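Local structure of uronate isomerase (Bacillus halodurans C-125, 3HK9) at residues M25-F30 / S138-T143; A168-P173 / A221-P226; M257-K262 / V298-R303; G323-M328 / P351-A356. The protein probably catalyses the reversible isomerisation of uronic acids such as D-glucuronate to their keto forms in a metal-containing site, as uronate isomerases of the amidohydrolase superfamily do. All coordinates share one frame; numbering follows the deposited sequence.

Contact 1: M25-F30 / S138-T143; sequences MHTHLF and SDVVMT. With ZN (zinc ion), chain P; REL (D-glucuronic acid), chain M.
Thr-27 and Val-141 meet through a short hydrogen bond: Thr-27 OG1 donates to Val-141 O over 2.6 Å, approaching from above the carbonyl plane, 41° out of it. The same hydroxyl accepts from Leu-29 N in an ST turn, at 3.3 Å and 164°. Both bonds follow from chi1 (75°), which lodges OG1 between the backbone N and the carbonyl carbon. Thr-143 OG1 returns a bond across the contact, donating to Thr-27 O at 3.0 Å. It also accepts from a water that accepts a hydrogen bond from His-26 ND1 at 2.9 Å and donates to Met-142 O. A second water accepts from Thr-143 N at 2.8 Å and donates to Leu-29 O, lying over one face of the Phe-30 ring. Apolar contacts fill in beside this network: Val-141 CG2 lies against Met-25 CB, and Met-142 SD makes an oblique Met-aromatic contact with Phe-30. A valine in place of Thr-27 would probably leave Val-141 O and Leu-29 N without their shared hydroxyl and let the turn that carries His-28 shift. His-26 and His-28 form the HxH pair of the amidohydrolase fold, and the zinc site is completed by Asp-355 and the glucuronate. The ND1-H...water bond is consistent with a ring oriented so that NE2 binds the zinc ion, and Met-142 O, Thr-143 OG1 and the water form a second shell behind His-26.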
# COMPACT_ATOMS: atom_id res chain seq x y z
N MET A 25 11.68 -54.12 -30.87
CA MET A 25 12.82 -55.04 -30.91
C MET A 25 13.42 -55.61 -29.61
O MET A 25 14.44 -56.28 -29.66
CB MET A 25 13.92 -54.46 -31.81
CG MET A 25 14.32 -53.03 -31.55
SD MET A 25 15.40 -52.88 -30.14
CE MET A 25 16.89 -53.67 -30.75
N HIS A 26 12.79 -55.33 -28.47
CA HIS A 26 13.21 -55.90 -27.19
C HIS A 26 12.09 -55.81 -26.17
O HIS A 26 11.71 -54.71 -25.74
CB HIS A 26 14.47 -55.25 -26.59
CG HIS A 26 14.84 -55.82 -25.24
ND1 HIS A 26 15.03 -57.17 -25.03
CD2 HIS A 26 14.99 -55.23 -24.03
CE1 HIS A 26 15.28 -57.39 -23.75
NE2 HIS A 26 15.26 -56.22 -23.12
N THR A 27 11.58 -56.97 -25.78
CA THR A 27 10.50 -57.07 -24.80
C THR A 27 10.69 -58.36 -24.02
O THR A 27 11.53 -59.19 -24.36
CB THR A 27 9.13 -57.17 -25.48
OG1 THR A 27 8.97 -58.49 -26.02
CG2 THR A 27 9.01 -56.15 -26.62
N HIS A 28 9.88 -58.52 -22.97
CA HIS A 28 9.91 -59.73 -22.16
C HIS A 28 8.53 -60.36 -22.27
O HIS A 28 8.00 -60.92 -21.31
CB HIS A 28 10.25 -59.39 -20.72
CG HIS A 28 11.66 -58.91 -20.55
ND1 HIS A 28 12.74 -59.76 -20.53
CD2 HIS A 28 12.17 -57.65 -20.48
CE1 HIS A 28 13.85 -59.06 -20.46
NE2 HIS A 28 13.54 -57.78 -20.43
N LEU A 29 7.96 -60.25 -23.47
CA LEU A 29 6.65 -60.82 -23.76
C LEU A 29 6.88 -62.10 -24.55
O LEU A 29 7.95 -62.31 -25.12
CB LEU A 29 5.81 -59.83 -24.58
CG LEU A 29 5.64 -58.44 -23.97
CD1 LEU A 29 4.85 -57.55 -24.93
CD2 LEU A 29 4.93 -58.55 -22.63
N PHE A 30 5.87 -62.96 -24.59
CA PHE A 30 5.97 -64.23 -25.31
C PHE A 30 4.71 -64.44 -26.13
O PHE A 30 3.63 -64.02 -25.72
CB PHE A 30 6.12 -65.38 -24.31
CG PHE A 30 7.32 -65.27 -23.42
CD1 PHE A 30 8.55 -65.79 -23.81
CD2 PHE A 30 7.23 -64.63 -22.19
CE1 PHE A 30 9.67 -65.67 -23.00
CE2 PHE A 30 8.35 -64.50 -21.35
CZ PHE A 30 9.57 -65.03 -21.76
N SER A 138 3.14 -54.10 -34.61
CA SER A 138 3.00 -55.21 -35.54
C SER A 138 3.91 -56.39 -35.23
O SER A 138 3.56 -57.54 -35.49
CB SER A 138 3.27 -54.73 -36.97
OG SER A 138 4.61 -54.30 -37.11
N ASP A 139 5.08 -56.11 -34.66
CA ASP A 139 6.05 -57.15 -34.36
C ASP A 139 6.69 -57.01 -32.99
O ASP A 139 7.15 -55.93 -32.61
CB ASP A 139 7.15 -57.14 -35.43
CG ASP A 139 6.60 -57.43 -36.81
OD1 ASP A 139 6.54 -58.63 -37.17
OD2 ASP A 139 6.23 -56.48 -37.53
N VAL A 140 6.74 -58.12 -32.26
CA VAL A 140 7.30 -58.15 -30.92
C VAL A 140 8.50 -59.09 -30.81
O VAL A 140 8.39 -60.28 -31.09
CB VAL A 140 6.25 -58.60 -29.88
CG1 VAL A 140 6.87 -58.63 -28.49
CG2 VAL A 140 5.05 -57.67 -29.92
N VAL A 141 9.64 -58.55 -30.41
CA VAL A 141 10.83 -59.37 -30.22
C VAL A 141 10.86 -59.77 -28.76
O VAL A 141 10.75 -58.93 -27.86
CB VAL A 141 12.12 -58.61 -30.58
CG1 VAL A 141 13.33 -59.43 -30.17
CG2 VAL A 141 12.15 -58.32 -32.08
N MET A 142 11.00 -61.07 -28.52
CA MET A 142 11.03 -61.62 -27.17
C MET A 142 12.46 -61.76 -26.70
O MET A 142 13.41 -61.48 -27.44
CB MET A 142 10.40 -63.02 -27.14
CG MET A 142 9.05 -63.18 -27.84
SD MET A 142 8.51 -64.94 -27.91
CE MET A 142 9.46 -65.50 -29.34
N THR A 143 12.61 -62.20 -25.46
CA THR A 143 13.92 -62.47 -24.87
C THR A 143 13.78 -63.94 -24.51
O THR A 143 13.10 -64.30 -23.55
CB THR A 143 14.17 -61.66 -23.59
OG1 THR A 143 14.25 -60.27 -23.90
CG2 THR A 143 15.48 -62.10 -22.94
ZN ZN P . 14.85 -56.15 -20.95
O6A REL M . 18.42 -57.41 -19.18
C6 REL M . 17.27 -57.05 -19.55
O6B REL M . 16.68 -57.47 -20.56
C5 REL M . 16.57 -56.01 -18.68
O5 REL M . 15.76 -55.19 -19.52
C4 REL M . 15.66 -56.65 -17.58
O4 REL M . 16.52 -57.44 -16.74
C3 REL M . 14.90 -55.62 -16.69
O3 REL M . 14.29 -56.26 -15.54
C2 REL M . 13.81 -54.88 -17.51
O2 REL M . 12.51 -55.38 -17.24
C1 REL M . 13.86 -53.37 -17.23
O1 REL M . 13.53 -52.55 -18.09
O HOH W 1 14.84 -59.41 -26.93
O HOH W 2 10.42 -62.60 -23.70

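Contact 2: A168-P173 / A221-P226; sequences ALRLDP and AVSLPP. With REL (D-glucuronic acid), chain M.
Asp-172 OD1 is gripped from opposite faces of its carboxylate plane, by Ser-223 N across the contact at 3.1 Å and by Arg-170 NE at 2.6 Å. OD2 repeats the pattern: Ser-223 OG donates to it over 2.7 Å on one face, while Arg-170 NH2 reaches it at 2.9 Å on the other. The arginine thus holds the aspartate side-on, in a salt bridge with one nitrogen to each oxygen, and four bonds fix the rotation of the carboxylate. NH1, and NH2 with its second N-H, reach the bound glucuronate, donating to O6B at 3.0 Å and to O6A at 2.7 Å respectively. Both bonds are nearly straight (166° and 168°), which is the geometry of a fork closing on a carboxylate; Asp-172 and Ser-223 are second-shell residues that aim it. The negative Asp-172 probably also balances the guanidinium charge. The arginine reaches its place with CG anti to the backbone N (chi1 -167°) and a bend at the next bond, which lays CD close to Ala-221 O.

Beneath the side chains the backbones pair as parallel strands, Arg-170 bridging Ala-221: Ala-221 N donates to Leu-169 O, and Leu-171 N to Ala-221 O at 2.8 Å. Leu-171 occupies the N-cap position of helix 172-176, whose Leu-175 and Asn-176 pack on Val-222, and strand 220-224 continues the sheet to strand 255-262, while Leu-171 lies against Leu-244 of helix 235-250.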
# COMPACT_ATOMS: atom_id res chain seq x y z
N ALA A 168 14.80 -64.04 -29.78
CA ALA A 168 16.10 -63.42 -29.53
C ALA A 168 16.79 -64.35 -28.53
O ALA A 168 16.29 -64.57 -27.42
CB ALA A 168 15.92 -62.03 -28.93
N LEU A 169 17.93 -64.90 -28.93
CA LEU A 169 18.68 -65.83 -28.09
C LEU A 169 19.51 -65.14 -27.00
O LEU A 169 20.63 -64.69 -27.24
CB LEU A 169 19.58 -66.70 -28.97
CG LEU A 169 20.54 -67.67 -28.27
CD1 LEU A 169 19.78 -68.53 -27.27
CD2 LEU A 169 21.24 -68.52 -29.31
N ARG A 170 18.93 -65.08 -25.80
CA ARG A 170 19.57 -64.46 -24.65
C ARG A 170 20.62 -65.43 -24.06
O ARG A 170 20.31 -66.59 -23.79
CB ARG A 170 18.49 -64.12 -23.62
CG ARG A 170 18.93 -63.19 -22.51
CD ARG A 170 19.57 -61.90 -23.04
NE ARG A 170 20.00 -61.09 -21.91
CZ ARG A 170 19.25 -60.16 -21.32
NH1 ARG A 170 18.02 -59.90 -21.76
NH2 ARG A 170 19.71 -59.54 -20.24
N LEU A 171 21.84 -64.94 -23.85
CA LEU A 171 22.93 -65.80 -23.36
C LEU A 171 23.67 -65.41 -22.07
O LEU A 171 24.80 -65.86 -21.85
CB LEU A 171 23.96 -65.95 -24.49
CG LEU A 171 23.42 -66.44 -25.84
CD1 LEU A 171 24.44 -66.22 -26.95
CD2 LEU A 171 23.06 -67.90 -25.73
N ASP A 172 23.04 -64.62 -21.20
CA ASP A 172 23.69 -64.19 -19.96
C ASP A 172 24.39 -65.30 -19.16
O ASP A 172 25.54 -65.13 -18.73
CB ASP A 172 22.67 -63.46 -19.06
CG ASP A 172 22.19 -62.14 -19.67
OD1 ASP A 172 22.27 -62.00 -20.90
OD2 ASP A 172 21.71 -61.26 -18.92
N PRO A 173 23.72 -66.45 -18.96
CA PRO A 173 24.38 -67.53 -18.20
C PRO A 173 25.66 -68.05 -18.84
O PRO A 173 26.67 -68.25 -18.16
CB PRO A 173 23.29 -68.60 -18.11
CG PRO A 173 22.02 -67.76 -18.05
CD PRO A 173 22.29 -66.74 -19.14
N ALA A 221 21.68 -62.00 -27.69
CA ALA A 221 21.84 -60.90 -26.75
C ALA A 221 22.44 -61.29 -25.40
O ALA A 221 22.51 -62.48 -25.05
CB ALA A 221 20.50 -60.23 -26.53
N VAL A 222 22.85 -60.28 -24.65
CA VAL A 222 23.42 -60.44 -23.32
C VAL A 222 23.42 -59.09 -22.61
O VAL A 222 23.56 -58.05 -23.27
CB VAL A 222 24.88 -60.94 -23.39
CG1 VAL A 222 25.75 -59.93 -24.13
CG2 VAL A 222 25.43 -61.16 -21.98
N SER A 223 23.23 -59.10 -21.29
CA SER A 223 23.28 -57.85 -20.53
C SER A 223 24.63 -57.94 -19.84
O SER A 223 25.05 -59.02 -19.41
CB SER A 223 22.14 -57.76 -19.50
OG SER A 223 22.30 -58.68 -18.43
N LEU A 224 25.33 -56.82 -19.76
CA LEU A 224 26.67 -56.80 -19.18
C LEU A 224 26.85 -55.73 -18.11
O LEU A 224 26.16 -54.71 -18.09
CB LEU A 224 27.68 -56.59 -20.30
CG LEU A 224 27.67 -57.63 -21.42
CD1 LEU A 224 28.38 -57.07 -22.64
CD2 LEU A 224 28.33 -58.94 -20.93
N PRO A 225 27.81 -55.94 -17.19
CA PRO A 225 28.10 -55.01 -16.10
C PRO A 225 28.92 -53.80 -16.55
O PRO A 225 29.51 -53.81 -17.62
CB PRO A 225 28.85 -55.87 -15.10
CG PRO A 225 29.69 -56.72 -16.02
CD PRO A 225 28.69 -57.13 -17.10
N PRO A 226 28.98 -52.76 -15.70
CA PRO A 226 29.73 -51.52 -15.95
C PRO A 226 31.21 -51.81 -16.19
O PRO A 226 31.91 -51.05 -16.86
CB PRO A 226 29.54 -50.73 -14.65
CG PRO A 226 28.20 -51.20 -14.15
CD PRO A 226 28.25 -52.69 -14.43
O6A REL M . 18.42 -57.41 -19.18
C6 REL M . 17.27 -57.05 -19.55
O6B REL M . 16.68 -57.47 -20.56
C5 REL M . 16.57 -56.01 -18.68
O5 REL M . 15.76 -55.19 -19.52
C4 REL M . 15.66 -56.65 -17.58
O4 REL M . 16.52 -57.44 -16.74
C3 REL M . 14.90 -55.62 -16.69
O3 REL M . 14.29 -56.26 -15.54
C2 REL M . 13.81 -54.88 -17.51
O2 REL M . 12.51 -55.38 -17.24
C1 REL M . 13.86 -53.37 -17.23
O1 REL M . 13.53 -52.55 -18.09

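Contact 3: M257-K262 / V298-R303; sequences MMIGVK and VTMLSR. With REL (D-glucuronic acid), chain M.
Ile-259 and Met-300 pair across neighbouring parallel strands of the (beta/alpha)8 barrel, 255-262 and 296-300, joined by a beta-alpha-beta crossover that passes through the short strand 275-276 and helix 282-290. The short strand axes come within 4.7 Å of each other, 13° from parallel. The tight part is the backbone run: Thr-299 N donates to Met-257 O, Ile-259 N to Thr-299 O at 3.0 Å, and Leu-301 N to Ile-259 O at 2.7 Å, the shortest of the three. Met-257, Ile-259, Val-298 and Met-300 share the face covered by helices 282-290 and 306-315. There Met-300 CE rests against Ile-259 CG2 at 3.9 Å, the two side chains lying alongside. At Gly-260, phi 118° and the closeness of Leu-301 exclude a side chain, since a CB would clash with Leu-301 CB.

Past this glycine the strands part and the contact loosens, keeping Leu-301 CD2 near Val-261 CB at 4.1 Å, while Lys-262 packs on Glu-285 of the second subunit. The other face looks into the active site. Here Thr-299 turns OG1 to Phe-322 O, where it is hydrogen-bonded, and offers its methyl CG2 to Met-258 CB at 3.8 Å. The Met-258 chain, bent at chi2 and chi3, crosses that methyl obliquely and places its own methyl against His-26 and the sugar acid. An alanine in place of Met-258 would probably open a gap beside His-26 and leave the glucuronate carboxylate without this apolar wall. The methyl comes very close: Met-258 CE is 3.1 Å from O6B of the glucuronate.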
# COMPACT_ATOMS: atom_id res chain seq x y z
N MET A 257 24.20 -56.04 -27.17
CA MET A 257 24.83 -55.87 -25.87
C MET A 257 24.13 -54.77 -25.10
O MET A 257 24.07 -53.63 -25.56
CB MET A 257 26.31 -55.50 -26.02
CG MET A 257 27.16 -56.54 -26.75
SD MET A 257 28.91 -56.09 -26.82
CE MET A 257 28.89 -54.82 -28.08
N MET A 258 23.59 -55.11 -23.94
CA MET A 258 22.90 -54.13 -23.11
C MET A 258 23.83 -53.93 -21.92
O MET A 258 23.89 -54.76 -21.00
CB MET A 258 21.54 -54.68 -22.71
CG MET A 258 20.85 -55.37 -23.88
SD MET A 258 19.06 -55.21 -23.83
CE MET A 258 18.65 -56.51 -22.73
N ILE A 259 24.56 -52.82 -21.94
CA ILE A 259 25.59 -52.53 -20.95
C ILE A 259 25.33 -51.57 -19.81
O ILE A 259 24.74 -50.50 -19.99
CB ILE A 259 26.85 -52.05 -21.68
CG1 ILE A 259 27.19 -53.02 -22.81
CG2 ILE A 259 28.01 -51.91 -20.70
CD1 ILE A 259 28.27 -52.54 -23.78
N GLY A 260 25.81 -51.95 -18.62
CA GLY A 260 25.68 -51.07 -17.46
C GLY A 260 24.89 -51.57 -16.28
O GLY A 260 24.75 -50.84 -15.29
N VAL A 261 24.36 -52.78 -16.36
CA VAL A 261 23.57 -53.30 -15.25
C VAL A 261 24.44 -53.95 -14.16
O VAL A 261 25.32 -54.75 -14.43
CB VAL A 261 22.49 -54.32 -15.75
CG1 VAL A 261 23.15 -55.51 -16.42
CG2 VAL A 261 21.61 -54.77 -14.59
N LYS A 262 24.19 -53.55 -12.92
CA LYS A 262 24.91 -54.09 -11.77
C LYS A 262 23.88 -54.98 -11.08
O LYS A 262 23.03 -54.51 -10.33
CB LYS A 262 25.35 -52.94 -10.86
CG LYS A 262 26.33 -53.32 -9.75
CD LYS A 262 26.92 -52.06 -9.11
CE LYS A 262 27.65 -52.38 -7.81
NZ LYS A 262 28.73 -53.37 -8.01
N VAL A 298 23.52 -52.01 -29.65
CA VAL A 298 23.92 -51.61 -28.31
C VAL A 298 23.00 -50.58 -27.68
O VAL A 298 22.47 -49.70 -28.35
CB VAL A 298 25.38 -51.04 -28.31
CG1 VAL A 298 25.77 -50.58 -26.90
CG2 VAL A 298 26.36 -52.09 -28.81
N THR A 299 22.81 -50.74 -26.37
CA THR A 299 22.01 -49.83 -25.57
C THR A 299 22.75 -49.84 -24.24
O THR A 299 23.28 -50.87 -23.83
CB THR A 299 20.55 -50.32 -25.40
OG1 THR A 299 19.74 -49.24 -24.91
CG2 THR A 299 20.47 -51.49 -24.41
N MET A 300 22.83 -48.70 -23.57
CA MET A 300 23.54 -48.66 -22.30
C MET A 300 22.65 -48.13 -21.18
O MET A 300 21.71 -47.38 -21.42
CB MET A 300 24.82 -47.83 -22.46
CG MET A 300 25.75 -48.41 -23.54
SD MET A 300 27.34 -47.58 -23.72
CE MET A 300 28.32 -48.50 -22.47
N LEU A 301 22.94 -48.54 -19.95
CA LEU A 301 22.12 -48.15 -18.81
C LEU A 301 22.44 -46.83 -18.12
O LEU A 301 21.56 -46.19 -17.54
CB LEU A 301 22.14 -49.28 -17.77
CG LEU A 301 21.05 -49.25 -16.70
CD1 LEU A 301 19.68 -49.28 -17.38
CD2 LEU A 301 21.21 -50.44 -15.76
N SER A 302 23.70 -46.41 -18.17
CA SER A 302 24.09 -45.17 -17.51
C SER A 302 23.82 -43.92 -18.32
O SER A 302 24.17 -43.86 -19.49
CB SER A 302 25.58 -45.22 -17.15
OG SER A 302 25.98 -43.99 -16.57
N ARG A 303 23.21 -42.93 -17.68
CA ARG A 303 22.92 -41.67 -18.34
C ARG A 303 24.22 -41.05 -18.89
O ARG A 303 24.21 -40.40 -19.94
CB ARG A 303 22.29 -40.69 -17.35
CG ARG A 303 21.88 -39.36 -17.98
CD ARG A 303 21.63 -38.27 -16.95
NE ARG A 303 21.16 -37.05 -17.58
CZ ARG A 303 21.19 -35.84 -17.02
NH1 ARG A 303 21.68 -35.68 -15.79
NH2 ARG A 303 20.71 -34.80 -17.69
O6A REL M . 18.42 -57.41 -19.18
C6 REL M . 17.27 -57.05 -19.55
O6B REL M . 16.68 -57.47 -20.56
C5 REL M . 16.57 -56.01 -18.68
O5 REL M . 15.76 -55.19 -19.52
C4 REL M . 15.66 -56.65 -17.58
O4 REL M . 16.52 -57.44 -16.74
C3 REL M . 14.90 -55.62 -16.69
O3 REL M . 14.29 -56.26 -15.54
C2 REL M . 13.81 -54.88 -17.51
O2 REL M . 12.51 -55.38 -17.24
C1 REL M . 13.86 -53.37 -17.23
O1 REL M . 13.53 -52.55 -18.09

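Contact 4: G323-M328 / P351-A356; sequences GCWWFM and PQHSDA. With ZN (zinc ion), chain P; REL (D-glucuronic acid), chain M; CO3 (carbonate ion), chain N.
Two irregular loops meet at the active-site mouth of the (beta/alpha)8 barrel, with Asp-355 at the edge of the Trp-325 ring beside the zinc ion; one loop follows strand 319-321, the other helix 331-345. Away from the metal, Gln-352 OE1 accepts from Cys-324 N (3.0 Å, 162°) and from His-353 N, the two donors arriving from opposite faces of its amide. Gly-323 is pressed to the His-353 ring edge, CA to ND1 3.5 Å, where a CB would collide with that nitrogen; its positive phi also suits glycine.

Beside the metal, Asp-355 divides its oxygens. OD1 binds the zinc ion with His-26 and His-28, whereas OD2 takes a bond from a water at 2.8 Å and a weak one from His-353 NE2. That water accepts from Trp-326 N at 2.7 Å, bridging the loops. The carboxylate lies nearly coplanar with the Trp-325 ring, planes 19° apart.

Both tryptophans shape the glucuronate pocket. Trp-326 lays one face over C1 of the ligand and the other against Phe-327, and its NE1 donates to a carbonate ion probably picked up from the crystallisation liquor. Trp-325 NE1 makes an almost straight bond (172°) of 2.8 Å to the metal-bound O5 of the glucuronate.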
# COMPACT_ATOMS: atom_id res chain seq x y z
N GLY A 323 17.01 -47.86 -28.31
CA GLY A 323 16.30 -47.60 -27.08
C GLY A 323 16.86 -46.75 -25.97
O GLY A 323 18.03 -46.34 -25.97
N CYS A 324 15.97 -46.47 -25.03
CA CYS A 324 16.23 -45.71 -23.81
C CYS A 324 15.84 -46.77 -22.79
O CYS A 324 14.69 -46.87 -22.35
CB CYS A 324 15.30 -44.49 -23.74
SG CYS A 324 15.49 -43.38 -25.17
N TRP A 325 16.84 -47.57 -22.45
CA TRP A 325 16.70 -48.71 -21.56
C TRP A 325 16.57 -48.52 -20.06
O TRP A 325 17.37 -47.82 -19.43
CB TRP A 325 17.88 -49.65 -21.84
CG TRP A 325 17.87 -50.95 -21.11
CD1 TRP A 325 16.80 -51.77 -20.88
CD2 TRP A 325 19.02 -51.66 -20.60
NE1 TRP A 325 17.20 -52.94 -20.28
CE2 TRP A 325 18.56 -52.90 -20.10
CE3 TRP A 325 20.39 -51.36 -20.53
CZ2 TRP A 325 19.43 -53.84 -19.53
CZ3 TRP A 325 21.25 -52.30 -19.96
CH2 TRP A 325 20.77 -53.53 -19.47
N TRP A 326 15.52 -49.12 -19.50
CA TRP A 326 15.31 -49.17 -18.06
C TRP A 326 15.26 -47.82 -17.32
O TRP A 326 14.26 -47.11 -17.36
CB TRP A 326 16.45 -50.02 -17.50
CG TRP A 326 16.18 -50.82 -16.28
CD1 TRP A 326 15.28 -50.55 -15.29
CD2 TRP A 326 16.90 -51.98 -15.88
NE1 TRP A 326 15.42 -51.48 -14.28
CE2 TRP A 326 16.40 -52.37 -14.62
CE3 TRP A 326 17.94 -52.73 -16.46
CZ2 TRP A 326 16.90 -53.48 -13.93
CZ3 TRP A 326 18.43 -53.83 -15.77
CH2 TRP A 326 17.91 -54.19 -14.52
N PHE A 327 16.34 -47.50 -16.62
CA PHE A 327 16.42 -46.24 -15.88
C PHE A 327 16.55 -45.06 -16.84
O PHE A 327 16.44 -43.90 -16.44
CB PHE A 327 17.60 -46.30 -14.89
CG PHE A 327 17.55 -47.50 -13.97
CD1 PHE A 327 16.45 -47.73 -13.15
CD2 PHE A 327 18.59 -48.43 -13.97
CE1 PHE A 327 16.37 -48.87 -12.34
CE2 PHE A 327 18.53 -49.57 -13.16
CZ PHE A 327 17.41 -49.79 -12.35
N MET A 328 16.79 -45.36 -18.11
CA MET A 328 16.89 -44.33 -19.15
C MET A 328 15.48 -44.07 -19.71
O MET A 328 15.24 -43.03 -20.33
CB MET A 328 17.78 -44.80 -20.31
CG MET A 328 19.26 -45.03 -19.96
SD MET A 328 20.15 -43.49 -19.58
CE MET A 328 19.86 -43.40 -17.82
N PRO A 351 15.33 -45.29 -31.96
CA PRO A 351 15.00 -44.53 -30.75
C PRO A 351 14.42 -45.26 -29.54
O PRO A 351 14.71 -44.87 -28.41
CB PRO A 351 14.05 -43.46 -31.26
CG PRO A 351 13.33 -44.15 -32.37
CD PRO A 351 14.46 -44.89 -33.08
N GLN A 352 13.65 -46.33 -29.74
CA GLN A 352 13.05 -46.95 -28.57
C GLN A 352 12.59 -48.41 -28.69
O GLN A 352 12.48 -48.97 -29.79
CB GLN A 352 11.86 -46.08 -28.14
CG GLN A 352 11.14 -46.48 -26.85
CD GLN A 352 12.00 -46.30 -25.61
OE1 GLN A 352 13.07 -46.90 -25.50
NE2 GLN A 352 11.55 -45.47 -24.68
N HIS A 353 12.38 -49.03 -27.53
CA HIS A 353 11.85 -50.39 -27.40
C HIS A 353 11.04 -50.31 -26.11
O HIS A 353 11.28 -49.43 -25.29
CB HIS A 353 12.97 -51.45 -27.32
CG HIS A 353 13.79 -51.42 -26.07
ND1 HIS A 353 14.92 -50.65 -25.94
CD2 HIS A 353 13.65 -52.08 -24.90
CE1 HIS A 353 15.45 -50.84 -24.75
NE2 HIS A 353 14.70 -51.71 -24.09
N SER A 354 10.07 -51.20 -25.93
CA SER A 354 9.24 -51.14 -24.74
C SER A 354 9.81 -51.87 -23.53
O SER A 354 9.67 -51.40 -22.41
CB SER A 354 7.85 -51.72 -25.02
OG SER A 354 7.92 -53.13 -25.17
N ASP A 355 10.44 -53.01 -23.77
CA ASP A 355 11.01 -53.81 -22.69
C ASP A 355 9.81 -54.33 -21.88
O ASP A 355 9.93 -54.59 -20.68
CB ASP A 355 11.90 -52.95 -21.79
CG ASP A 355 13.09 -53.70 -21.24
OD1 ASP A 355 13.01 -54.93 -21.07
OD2 ASP A 355 14.13 -53.04 -20.98
N ALA A 356 8.66 -54.45 -22.52
CA ALA A 356 7.46 -54.89 -21.82
C ALA A 356 7.61 -56.24 -21.14
O ALA A 356 8.13 -57.19 -21.71
CB ALA A 356 6.26 -54.91 -22.78
ZN ZN P . 14.85 -56.15 -20.95
O6A REL M . 18.42 -57.41 -19.18
C6 REL M . 17.27 -57.05 -19.55
O6B REL M . 16.68 -57.47 -20.56
C5 REL M . 16.57 -56.01 -18.68
O5 REL M . 15.76 -55.19 -19.52
C4 REL M . 15.66 -56.65 -17.58
O4 REL M . 16.52 -57.44 -16.74
C3 REL M . 14.90 -55.62 -16.69
O3 REL M . 14.29 -56.26 -15.54
C2 REL M . 13.81 -54.88 -17.51
O2 REL M . 12.51 -55.38 -17.24
C1 REL M . 13.86 -53.37 -17.23
O1 REL M . 13.53 -52.55 -18.09
C CO3 N . 13.78 -51.31 -10.75
O1 CO3 N . 14.16 -50.26 -10.05
O2 CO3 N . 12.58 -51.79 -10.61
O3 CO3 N . 14.56 -51.79 -11.66
O HOH W 3 13.27 -49.00 -23.17
O HOH W 4 13.54 -50.34 -20.86

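The four contacts follow one another along the chain, each closing before the next opens, and together ring the bound glucuronate, which all touch. Contacts 2 and 3 are neighbours in one sheet, through strands 220-224 and 255-262, with centres about 11 Å apart. Contact 1 joins the loop after strand 22-24 to strand 137-141, on another part of the barrel wall, its centre about 18 Å from that of contact 3. Contacts 1 and 4, centres about 12 Å apart, supply the zinc ligands from early and late in the sequence, consistent with an amidohydrolase barrel, whose aspartate loop lies close to the first strand. Contacts 3 and 4 also reach the second subunit, near the assembly interface.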